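Local structure of cell wall binding protein cwp8 (Peptoclostridium difficile, 5J6Q) at residues A[341-345]-A[346-350]; A[353-356]-A[357-361]; A[503-507]-A[508-512]; A[560-563]-A[564-568]. The protein probably attaches to the bacterial cell wall through three CWB2 modules as a component of the surface layer around the cell. All coordinates share one frame; numbering follows the deposited sequence.

Contact 1. Residues A[341-345]-A[346-350]; sequences LSKKD and SLPSE
Lys343 overlaps the ring of Pro348: its CD lies 3.9 Å from Pro348 CG, the chain crossing the ring at a slant. Nearer the backbone, Lys343 CB packs beside Ser346, 3.7 Å from Ser346 OG. On the other side of the turn Ser342 works with Ser346 and Leu347. Its hydroxyl lies opposite the backbone N (chi1 -163°), which carries OG round to the folded-back chain. There Ser342 OG is 2.8 Å from Ser346 O and 3.0 Å from Lys343 O, so its single proton has two acceptors to choose from. Leu347 CD1 packs tightly against the same hydroxyl, 3.1 Å from Ser342 OG. Ser346 O also receives a weak bond from Lys343 N at 2.9 Å, bent to 124° at the hydrogen. The turn joins the end of edge strand 339-342 to helix 349-359, whose N-cap position is taken by Pro348, within the alternating strand-helix fold of a CWB2 module. Outside it, Leu347 reaches Leu316 and Leu385, while Ser378 OG bonds to Lys344 O. Pairing a weak amide bond with a hydroxyl whose proton may go to either of two carbonyls implies a turn shaped by several modest polar contacts, with apolar carbon filling in on both flanks.

Contact 2. Residues A[353-356]-A[357-361]; sequences AEIL and RVLGS
Glu354 and Arg357, three residues apart on one helix, run side by side and meet through a two-point salt bridge. Arg357 NE reaches Glu354 OE2 at 2.9 Å in a nearly straight bond (175°), and Arg357 NH2 reaches Glu354 OE1 at 2.7 Å, although the position of that oxygen is less certain. The acid sits at the guanidinium edge, but the two groups are not coplanar: their planes are turned 37° apart, and NE meets OE2 on its syn side but 35° out of the carboxylate plane. Glu354 CG starts opposite the backbone N, and a bend at the next bond swings the carboxylate forward along the helix to the arginine. One turn onward, Val358 crosses Glu354 at about a right angle. Ile355 and Leu359 form a parallel apolar pair, with Ile355 CG2 only 3.4 Å from Leu359 CD1, a tight approach for two methyl groups. Backbone bonds hold this spacing, from Arg357 N to Ala353 O through to Gly360 N on Leu356 O at 3.0 Å; Gly360, with positive phi, is the first to leave helical backbone angles. Further out, Arg357 NH1 pairs with Asp308 and NH2 also bonds to the carbonyl of Phe306. Within the CWB2 module, helix 349-359 thus lays Ile355, Val358 and Leu359 on Ile314 of strand 313-318, while Glu354 and Arg357 face helix 294-305.

Contact 3. Residues A[503-507]-A[508-512]; sequences AKVIN and KYYAG
Val505 forms the apolar centre, its CG1 methyl touching both tyrosines that follow it along the chain. Val505 CG1 lies 4.1 Å from Tyr509 CD1, the two side chains crossing at a slant, and 4.4 Å from Tyr510 CE1. With CG1 opposite the backbone N (chi1 170°), this branch is directed along the helix toward both rings. Ile506 adds a looser contact, its CG2 4.5 Å from Tyr510 CB, and its CA comes to the edge of the Tyr510 ring. One face of the Tyr509 ring is covered by its neighbour: Lys508 CG rests 4.0 Å above the ring centre. The backbone around this patch closes the last helical turns, with Tyr509 N on Val505 O at 2.9 Å and Tyr510 N on Ile506 O at 3.2 Å, after which Tyr510 departs from helical geometry. At the polar edge, Lys508 carries its ammonium on to a salt bridge with Glu491, and Tyr509 OH makes a weak bond to Glu465. Helix 498-509 of this CWB2 module meets three neighbours: Ala503 and Ile506 pack on Val561 of helix 556-565, whereas Tyr509 and Tyr510 touch helix 434-438 and Val505 meets Leu493 of strand 491-493.

Contact 4. Residues A[560-563]-A[564-568]; sequences EVVE and LRLKN. With SO4 (sulfate ion), chain G.
The Arg565 guanidinium presents its edge to a sulfate ion, with sulfate O3 in the plane of the group. Arg565 NH1 gives O3 a fairly straight bond of 2.8 Å (165°), and Arg565 NH2 adds a weak one to the same oxygen at 3.3 Å. A further weak bond links NH1 to sulfate O4. Leu564 supplies an apolar flank to the anion, its CD1 3.5 Å from sulfate O2. The ion probably came from the crystallisation liquor. Two successive bends, at chi2 (-78°) and chi3 (90°), fold the Arg565 chain on its way to the sulfate, and its first carbons stay close to the helix, CG lying 3.4 Å from Val561 O. These residues end helix 556-565, one of the helices that flank the parallel sheet of a CWB2 module and lead into its strands, here strand 572-575. Backbone bonds carry the helix to its close, with Arg565 N on Val561 O at 2.7 Å and Leu566 N on Val562 O. On the buried side Val562 CG2 meets Leu566 CD1 at 4.0 Å, and both side chains touch Ile591 beyond. Toward the surface Lys567 lies alongside Glu563 and doubles back over the helix end; its NZ makes a weak bond of 3.4 Å to Glu563 O. Val561, on another flank, packs into Ala503 and Ile506 of helix 498-509.

All four contacts are local and only partly buried, lying at the ends of helices in CWB2 modules. Contact 2 is the most buried, with four of eight touching residues inside, whereas contacts 1 and 4 each have two buried and three exposed. Contacts 1 and 2 share helix 349-359, one at its start and the other at its finish, centres about 15 Å apart. Contacts 3 and 4, in a different module, close two helices that touch directly, through Val561 against Ala503 and Ile506 and through Asn507 beside Arg565. A loop built on serine and backbone polarity thus contrasts with a charged pair in contact 2, aromatic packing in contact 3 and an arginine holding a sulfate, probably from the crystallisation liquor, in contact 4.

Contact 1. Residues A[341-345]-A[346-350]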
loop_
_atom_site.group_PDB
_atom_site.type_symbol
_atom_site.label_atom_id
_atom_site.label_comp_id
_atom_site.label_asym_id
_atom_site.label_seq_id
_atom_site.Cartn_x
_atom_site.Cartn_y
_atom_site.Cartn_z
ATOM N N LEU A 341 -15.592 6.348 23.045
ATOM C CA LEU A 341 -17.028 6.245 22.930
ATOM C C LEU A 341 -17.559 4.973 23.573
ATOM O O LEU A 341 -16.920 3.928 23.443
ATOM C CB LEU A 341 -17.363 6.181 21.408
ATOM C CG LEU A 341 -16.772 7.314 20.506
ATOM C CD1 LEU A 341 -16.960 6.976 18.996
ATOM C CD2 LEU A 341 -17.414 8.598 20.794
ATOM N N SER A 342 -18.786 5.043 24.162
ATOM C CA SER A 342 -19.384 3.867 24.751
ATOM C C SER A 342 -20.784 3.624 24.219
ATOM O O SER A 342 -21.454 4.559 23.784
ATOM C CB SER A 342 -19.512 4.044 26.265
ATOM O OG SER A 342 -19.724 2.795 26.896
ATOM N N LYS A 343 -21.207 2.361 24.219
ATOM C CA LYS A 343 -22.598 2.140 23.911
ATOM C C LYS A 343 -23.301 2.545 25.253
ATOM O O LYS A 343 -22.641 2.694 26.287
ATOM C CB LYS A 343 -22.818 0.673 23.548
ATOM C CG LYS A 343 -22.969 0.443 22.043
ATOM C CD LYS A 343 -21.902 -0.482 21.500
ATOM C CE LYS A 343 -22.204 -0.874 20.056
ATOM N NZ LYS A 343 -21.541 -2.159 19.716
ATOM N N LYS A 344 -24.587 2.751 25.239
ATOM C CA LYS A 344 -25.310 3.078 26.455
ATOM C C LYS A 344 -25.260 1.867 27.378
ATOM O O LYS A 344 -24.970 2.005 28.553
ATOM C CB LYS A 344 -26.793 3.404 26.155
ATOM C CG LYS A 344 -27.635 3.495 27.432
ATOM C CD LYS A 344 -29.110 3.754 27.146
ATOM C CE LYS A 344 -29.890 3.823 28.440
ATOM N NZ LYS A 344 -31.346 4.039 28.210
ATOM N N ASP A 345 -25.531 0.671 26.834
ATOM C CA ASP A 345 -25.556 -0.531 27.669
ATOM C C ASP A 345 -24.282 -1.345 27.683
ATOM O O ASP A 345 -24.324 -2.464 28.180
ATOM C CB ASP A 345 -26.718 -1.434 27.242
ATOM C CG ASP A 345 -28.067 -0.841 27.575
ATOM O OD1 ASP A 345 -28.127 0.037 28.464
ATOM O OD2 ASP A 345 -29.058 -1.240 26.942
ATOM N N SER A 346 -23.152 -0.830 27.140
ATOM C CA SER A 346 -21.898 -1.588 27.216
ATOM C C SER A 346 -20.677 -0.802 26.742
ATOM O O SER A 346 -20.786 0.287 26.187
ATOM C CB SER A 346 -21.990 -2.881 26.420
ATOM O OG SER A 346 -22.391 -2.631 25.093
ATOM N N LEU A 347 -19.521 -1.385 26.973
ATOM C CA LEU A 347 -18.243 -0.824 26.593
ATOM C C LEU A 347 -17.641 -1.834 25.652
ATOM O O LEU A 347 -17.316 -2.940 26.094
ATOM C CB LEU A 347 -17.338 -0.627 27.822
ATOM C CG LEU A 347 -16.240 0.417 27.647
ATOM C CD1 LEU A 347 -16.845 1.786 27.461
ATOM C CD2 LEU A 347 -15.348 0.431 28.863
ATOM N N PRO A 348 -17.491 -1.498 24.350
ATOM C CA PRO A 348 -16.915 -2.439 23.383
ATOM C C PRO A 348 -15.466 -2.773 23.864
ATOM O O PRO A 348 -14.902 -1.884 24.486
ATOM C CB PRO A 348 -16.981 -1.650 22.055
ATOM C CG PRO A 348 -18.108 -0.673 22.281
ATOM C CD PRO A 348 -17.859 -0.225 23.722
ATOM N N SER A 349 -14.895 -3.955 23.562
ATOM C CA SER A 349 -13.594 -4.338 24.056
ATOM C C SER A 349 -12.476 -3.475 23.514
ATOM O O SER A 349 -11.470 -3.303 24.199
ATOM C CB SER A 349 -13.291 -5.808 23.743
ATOM O OG SER A 349 -13.180 -6.092 22.362
ATOM N N GLU A 350 -12.645 -2.938 22.317
ATOM C CA GLU A 350 -11.645 -2.089 21.676
ATOM C C GLU A 350 -11.399 -0.859 22.452
ATOM O O GLU A 350 -10.280 -0.426 22.546
ATOM C CB GLU A 350 -12.095 -1.703 20.244
ATOM C CG GLU A 350 -11.969 -2.877 19.297
ATOM C CD GLU A 350 -13.305 -3.630 19.125
ATOM O OE1 GLU A 350 -13.369 -4.396 18.172
ATOM O OE2 GLU A 350 -14.268 -3.439 19.942
#

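Contact 2. Residues A[353-356]-A[357-361]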
loop_
_atom_site.group_PDB
_atom_site.type_symbol
_atom_site.label_atom_id
_atom_site.label_comp_id
_atom_site.label_asym_id
_atom_site.label_seq_id
_atom_site.Cartn_x
_atom_site.Cartn_y
_atom_site.Cartn_z
ATOM N N ALA A 353 -9.857 -1.835 25.979
ATOM C CA ALA A 353 -8.445 -2.091 25.688
ATOM C C ALA A 353 -7.679 -0.799 25.494
ATOM O O ALA A 353 -6.530 -0.752 25.923
ATOM C CB ALA A 353 -8.312 -2.992 24.449
ATOM N N GLU A 354 -8.302 0.317 24.869
ATOM C CA GLU A 354 -7.532 1.587 24.651
ATOM C C GLU A 354 -7.495 2.306 25.974
ATOM O O GLU A 354 -6.511 2.994 26.268
ATOM C CB GLU A 354 -8.129 2.524 23.522
ATOM C CG GLU A 354 -7.420 3.857 23.358
ATOM C CD GLU A 354 -6.035 3.741 22.676
ATOM O OE1 GLU A 354 -5.474 4.773 22.391
ATOM O OE2 GLU A 354 -5.501 2.625 22.472
ATOM N N ILE A 355 -8.561 2.200 26.777
ATOM C CA ILE A 355 -8.477 2.791 28.149
ATOM C C ILE A 355 -7.180 2.282 28.917
ATOM O O ILE A 355 -6.420 3.069 29.478
ATOM C CB ILE A 355 -9.663 2.367 29.013
ATOM C CG1 ILE A 355 -10.966 2.848 28.354
ATOM C CG2 ILE A 355 -9.521 3.007 30.537
ATOM C CD1 ILE A 355 -11.043 4.313 28.450
ATOM N N LEU A 356 -6.952 0.980 28.895
ATOM C CA LEU A 356 -5.793 0.412 29.603
ATOM C C LEU A 356 -4.507 0.911 29.072
ATOM O O LEU A 356 -3.610 1.294 29.806
ATOM C CB LEU A 356 -5.837 -1.111 29.486
ATOM C CG LEU A 356 -7.053 -1.747 30.168
ATOM C CD1 LEU A 356 -6.927 -3.288 30.055
ATOM C CD2 LEU A 356 -7.170 -1.346 31.639
ATOM N N ARG A 357 -4.407 0.959 27.766
ATOM C CA ARG A 357 -3.193 1.359 27.081
ATOM C C ARG A 357 -2.807 2.750 27.389
ATOM O O ARG A 357 -1.613 2.984 27.682
ATOM C CB ARG A 357 -3.333 1.230 25.538
ATOM C CG ARG A 357 -1.955 1.304 24.847
ATOM C CD ARG A 357 -2.008 1.578 23.322
ATOM N NE ARG A 357 -2.679 2.842 22.991
ATOM C CZ ARG A 357 -2.080 4.020 22.949
ATOM N NH1 ARG A 357 -0.784 4.129 23.194
ATOM N NH2 ARG A 357 -2.795 5.123 22.664
ATOM N N VAL A 358 -3.791 3.717 27.362
ATOM C CA VAL A 358 -3.349 5.105 27.565
ATOM C C VAL A 358 -3.212 5.485 29.021
ATOM O O VAL A 358 -2.419 6.384 29.278
ATOM C CB VAL A 358 -4.269 6.124 26.807
ATOM C CG1 VAL A 358 -4.300 5.790 25.320
ATOM C CG2 VAL A 358 -5.688 6.124 27.383
ATOM N N LEU A 359 -3.969 4.846 29.970
ATOM C CA LEU A 359 -3.828 5.203 31.415
ATOM C C LEU A 359 -2.551 4.569 31.978
ATOM O O LEU A 359 -1.867 5.202 32.808
ATOM C CB LEU A 359 -5.026 4.734 32.288
ATOM C CG LEU A 359 -6.353 5.298 31.855
ATOM C CD1 LEU A 359 -7.477 4.655 32.656
ATOM C CD2 LEU A 359 -6.325 6.830 31.975
ATOM N N GLY A 360 -2.230 3.354 31.524
ATOM C CA GLY A 360 -1.014 2.694 31.966
ATOM C C GLY A 360 -1.040 2.210 33.409
ATOM O O GLY A 360 -2.091 1.944 33.953
ATOM N N SER A 361 0.151 2.160 34.061
ATOM C CA SER A 361 0.261 1.570 35.407
ATOM C C SER A 361 -0.214 2.502 36.484
ATOM O O SER A 361 -0.724 2.028 37.480
ATOM C CB SER A 361 1.701 1.124 35.705
ATOM O OG SER A 361 2.692 2.109 35.441
#

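Contact 3. Residues A[503-507]-A[508-512]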
loop_
_atom_site.group_PDB
_atom_site.type_symbol
_atom_site.label_atom_id
_atom_site.label_comp_id
_atom_site.label_asym_id
_atom_site.label_seq_id
_atom_site.Cartn_x
_atom_site.Cartn_y
_atom_site.Cartn_z
ATOM N N ALA A 503 -16.300 26.791 6.190
ATOM C CA ALA A 503 -15.408 27.742 5.503
ATOM C C ALA A 503 -15.225 29.025 6.323
ATOM O O ALA A 503 -14.074 29.489 6.415
ATOM C CB ALA A 503 -15.904 28.131 4.063
ATOM N N LYS A 504 -16.317 29.652 6.929
ATOM C CA LYS A 504 -16.044 30.898 7.760
ATOM C C LYS A 504 -15.165 30.693 8.973
ATOM O O LYS A 504 -14.338 31.582 9.270
ATOM C CB LYS A 504 -17.370 31.569 8.177
ATOM C CG LYS A 504 -18.058 32.100 6.904
ATOM C CD LYS A 504 -19.546 32.479 7.079
ATOM C CE LYS A 504 -19.863 33.713 6.207
ATOM N NZ LYS A 504 -21.046 34.440 6.795
ATOM N N VAL A 505 -15.286 29.523 9.712
ATOM C CA VAL A 505 -14.385 29.293 10.854
ATOM C C VAL A 505 -12.918 29.221 10.350
ATOM O O VAL A 505 -11.984 29.815 10.974
ATOM C CB VAL A 505 -14.820 27.937 11.488
ATOM C CG1 VAL A 505 -13.792 27.432 12.559
ATOM C CG2 VAL A 505 -16.142 28.135 12.173
ATOM N N ILE A 506 -12.715 28.460 9.241
ATOM C CA ILE A 506 -11.380 28.308 8.690
ATOM C C ILE A 506 -10.854 29.703 8.249
ATOM O O ILE A 506 -9.696 30.053 8.536
ATOM C CB ILE A 506 -11.324 27.290 7.511
ATOM C CG1 ILE A 506 -11.485 25.795 7.967
ATOM C CG2 ILE A 506 -9.939 27.469 6.857
ATOM C CD1 ILE A 506 -12.169 24.845 6.860
ATOM N N ASN A 507 -11.720 30.539 7.606
ATOM C CA ASN A 507 -11.207 31.849 7.119
ATOM C C ASN A 507 -10.809 32.746 8.288
ATOM O O ASN A 507 -9.874 33.518 8.206
ATOM C CB ASN A 507 -12.271 32.542 6.331
ATOM C CG ASN A 507 -11.918 33.883 5.661
ATOM O OD1 ASN A 507 -10.942 34.032 4.897
ATOM N ND2 ASN A 507 -12.725 34.888 5.829
ATOM N N LYS A 508 -11.517 32.631 9.354
ATOM C CA LYS A 508 -11.248 33.502 10.466
ATOM C C LYS A 508 -10.099 33.094 11.352
ATOM O O LYS A 508 -9.325 33.951 11.759
ATOM C CB LYS A 508 -12.490 33.630 11.342
ATOM C CG LYS A 508 -12.200 34.610 12.511
ATOM C CD LYS A 508 -13.553 34.948 13.345
ATOM C CE LYS A 508 -13.132 35.784 14.541
ATOM N NZ LYS A 508 -13.924 37.022 14.623
ATOM N N TYR A 509 -9.936 31.823 11.616
ATOM C CA TYR A 509 -8.921 31.489 12.561
ATOM C C TYR A 509 -7.679 30.772 12.109
ATOM O O TYR A 509 -6.849 30.565 13.003
ATOM C CB TYR A 509 -9.548 30.532 13.559
ATOM C CG TYR A 509 -10.659 31.173 14.368
ATOM C CD1 TYR A 509 -11.969 30.721 14.261
ATOM C CD2 TYR A 509 -10.391 32.176 15.286
ATOM C CE1 TYR A 509 -12.985 31.239 15.059
ATOM C CE2 TYR A 509 -11.396 32.693 16.112
ATOM C CZ TYR A 509 -12.683 32.216 15.997
ATOM O OH TYR A 509 -13.659 32.667 16.828
ATOM N N TYR A 510 -7.525 30.395 10.810
ATOM C CA TYR A 510 -6.431 29.491 10.584
ATOM C C TYR A 510 -5.405 29.923 9.615
ATOM O O TYR A 510 -4.668 29.071 9.131
ATOM C CB TYR A 510 -7.019 28.119 10.164
ATOM C CG TYR A 510 -7.606 27.405 11.371
ATOM C CD1 TYR A 510 -8.975 27.384 11.591
ATOM C CD2 TYR A 510 -6.773 26.765 12.286
ATOM C CE1 TYR A 510 -9.500 26.737 12.714
ATOM C CE2 TYR A 510 -7.277 26.128 13.398
ATOM C CZ TYR A 510 -8.672 26.115 13.611
ATOM O OH TYR A 510 -9.177 25.484 14.717
ATOM N N ALA A 511 -5.290 31.255 9.351
ATOM C CA ALA A 511 -4.272 31.744 8.470
ATOM C C ALA A 511 -2.910 31.172 9.005
ATOM O O ALA A 511 -2.699 31.140 10.230
ATOM C CB ALA A 511 -4.265 33.303 8.487
ATOM N N GLY A 512 -2.023 30.733 8.137
ATOM C CA GLY A 512 -0.767 30.218 8.644
ATOM C C GLY A 512 -0.750 28.782 9.181
ATOM O O GLY A 512 0.346 28.328 9.513
#

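Contact 4. Residues A[560-563]-A[564-568]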
loop_
_atom_site.group_PDB
_atom_site.type_symbol
_atom_site.label_atom_id
_atom_site.label_comp_id
_atom_site.label_asym_id
_atom_site.label_seq_id
_atom_site.Cartn_x
_atom_site.Cartn_y
_atom_site.Cartn_z
ATOM N N GLU A 560 -12.233 28.173 -1.752
ATOM C CA GLU A 560 -11.701 29.495 -1.706
ATOM C C GLU A 560 -10.949 29.769 -0.394
ATOM O O GLU A 560 -9.852 30.272 -0.510
ATOM C CB GLU A 560 -12.800 30.491 -1.895
ATOM C CG GLU A 560 -13.081 30.596 -3.392
ATOM C CD GLU A 560 -14.372 31.452 -3.733
ATOM O OE1 GLU A 560 -14.741 32.346 -2.976
ATOM O OE2 GLU A 560 -14.951 31.240 -4.760
ATOM N N VAL A 561 -11.513 29.425 0.832
ATOM C CA VAL A 561 -10.792 29.656 2.064
ATOM C C VAL A 561 -9.600 28.780 2.232
ATOM O O VAL A 561 -8.564 29.241 2.845
ATOM C CB VAL A 561 -11.643 29.603 3.365
ATOM C CG1 VAL A 561 -12.949 30.414 3.173
ATOM C CG2 VAL A 561 -11.890 28.192 3.771
ATOM N N VAL A 562 -9.676 27.510 1.748
ATOM C CA VAL A 562 -8.523 26.683 1.897
ATOM C C VAL A 562 -7.358 27.326 1.055
ATOM O O VAL A 562 -6.218 27.350 1.489
ATOM C CB VAL A 562 -8.920 25.236 1.448
ATOM C CG1 VAL A 562 -7.662 24.405 1.205
ATOM C CG2 VAL A 562 -9.818 24.551 2.522
ATOM N N GLU A 563 -7.673 27.741 -0.175
ATOM C CA GLU A 563 -6.723 28.363 -1.087
ATOM C C GLU A 563 -6.086 29.596 -0.408
ATOM O O GLU A 563 -4.905 29.795 -0.576
ATOM C CB GLU A 563 -7.484 28.749 -2.371
ATOM C CG GLU A 563 -6.829 29.740 -3.276
ATOM C CD GLU A 563 -7.518 29.895 -4.604
ATOM O OE1 GLU A 563 -6.890 29.561 -5.585
ATOM O OE2 GLU A 563 -8.668 30.363 -4.675
ATOM N N LEU A 564 -6.876 30.432 0.370
ATOM C CA LEU A 564 -6.300 31.635 1.042
ATOM C C LEU A 564 -5.568 31.343 2.311
ATOM O O LEU A 564 -4.519 31.959 2.586
ATOM C CB LEU A 564 -7.417 32.622 1.439
ATOM C CG LEU A 564 -8.110 33.259 0.257
ATOM C CD1 LEU A 564 -9.278 34.171 0.754
ATOM C CD2 LEU A 564 -6.985 34.057 -0.502
ATOM N N ARG A 565 -6.081 30.384 3.119
ATOM C CA ARG A 565 -5.520 30.209 4.449
ATOM C C ARG A 565 -4.579 29.096 4.643
ATOM O O ARG A 565 -3.861 29.153 5.654
ATOM C CB ARG A 565 -6.683 29.980 5.517
ATOM C CG ARG A 565 -7.745 31.115 5.533
ATOM C CD ARG A 565 -7.279 32.354 6.277
ATOM N NE ARG A 565 -6.625 33.199 5.328
ATOM C CZ ARG A 565 -6.976 34.442 5.023
ATOM N NH1 ARG A 565 -6.279 35.122 4.130
ATOM N NH2 ARG A 565 -8.026 35.011 5.617
ATOM N N LEU A 566 -4.528 28.092 3.759
ATOM C CA LEU A 566 -3.741 26.912 4.237
ATOM C C LEU A 566 -2.629 26.538 3.369
ATOM O O LEU A 566 -2.196 25.398 3.297
ATOM C CB LEU A 566 -4.771 25.715 4.358
ATOM C CG LEU A 566 -5.921 26.047 5.279
ATOM C CD1 LEU A 566 -6.934 24.791 5.354
ATOM C CD2 LEU A 566 -5.513 26.349 6.710
ATOM N N LYS A 567 -2.098 27.546 2.731
ATOM C CA LYS A 567 -0.975 27.459 1.834
ATOM C C LYS A 567 0.243 26.958 2.499
ATOM O O LYS A 567 1.125 26.447 1.820
ATOM C CB LYS A 567 -0.750 28.847 1.226
ATOM C CG LYS A 567 -0.776 28.847 -0.222
ATOM C CD LYS A 567 -2.125 28.446 -0.712
ATOM C CE LYS A 567 -1.926 27.916 -2.083
ATOM N NZ LYS A 567 -2.846 28.554 -3.013
ATOM N N ASN A 568 0.322 27.086 3.807
ATOM C CA ASN A 568 1.478 26.608 4.602
ATOM C C ASN A 568 1.276 25.127 5.062
ATOM O O ASN A 568 2.209 24.585 5.629
ATOM C CB ASN A 568 1.662 27.511 5.849
ATOM C CG ASN A 568 1.932 28.988 5.405
ATOM O OD1 ASN A 568 2.893 29.260 4.675
ATOM N ND2 ASN A 568 1.061 29.952 5.631
HETATM S S SO4 G . -7.070 37.782 2.470
HETATM O O1 SO4 G . -6.775 39.250 2.063
HETATM O O2 SO4 G . -8.269 37.324 1.898
HETATM O O3 SO4 G . -7.212 37.756 3.926
HETATM O O4 SO4 G . -5.910 36.985 2.043
#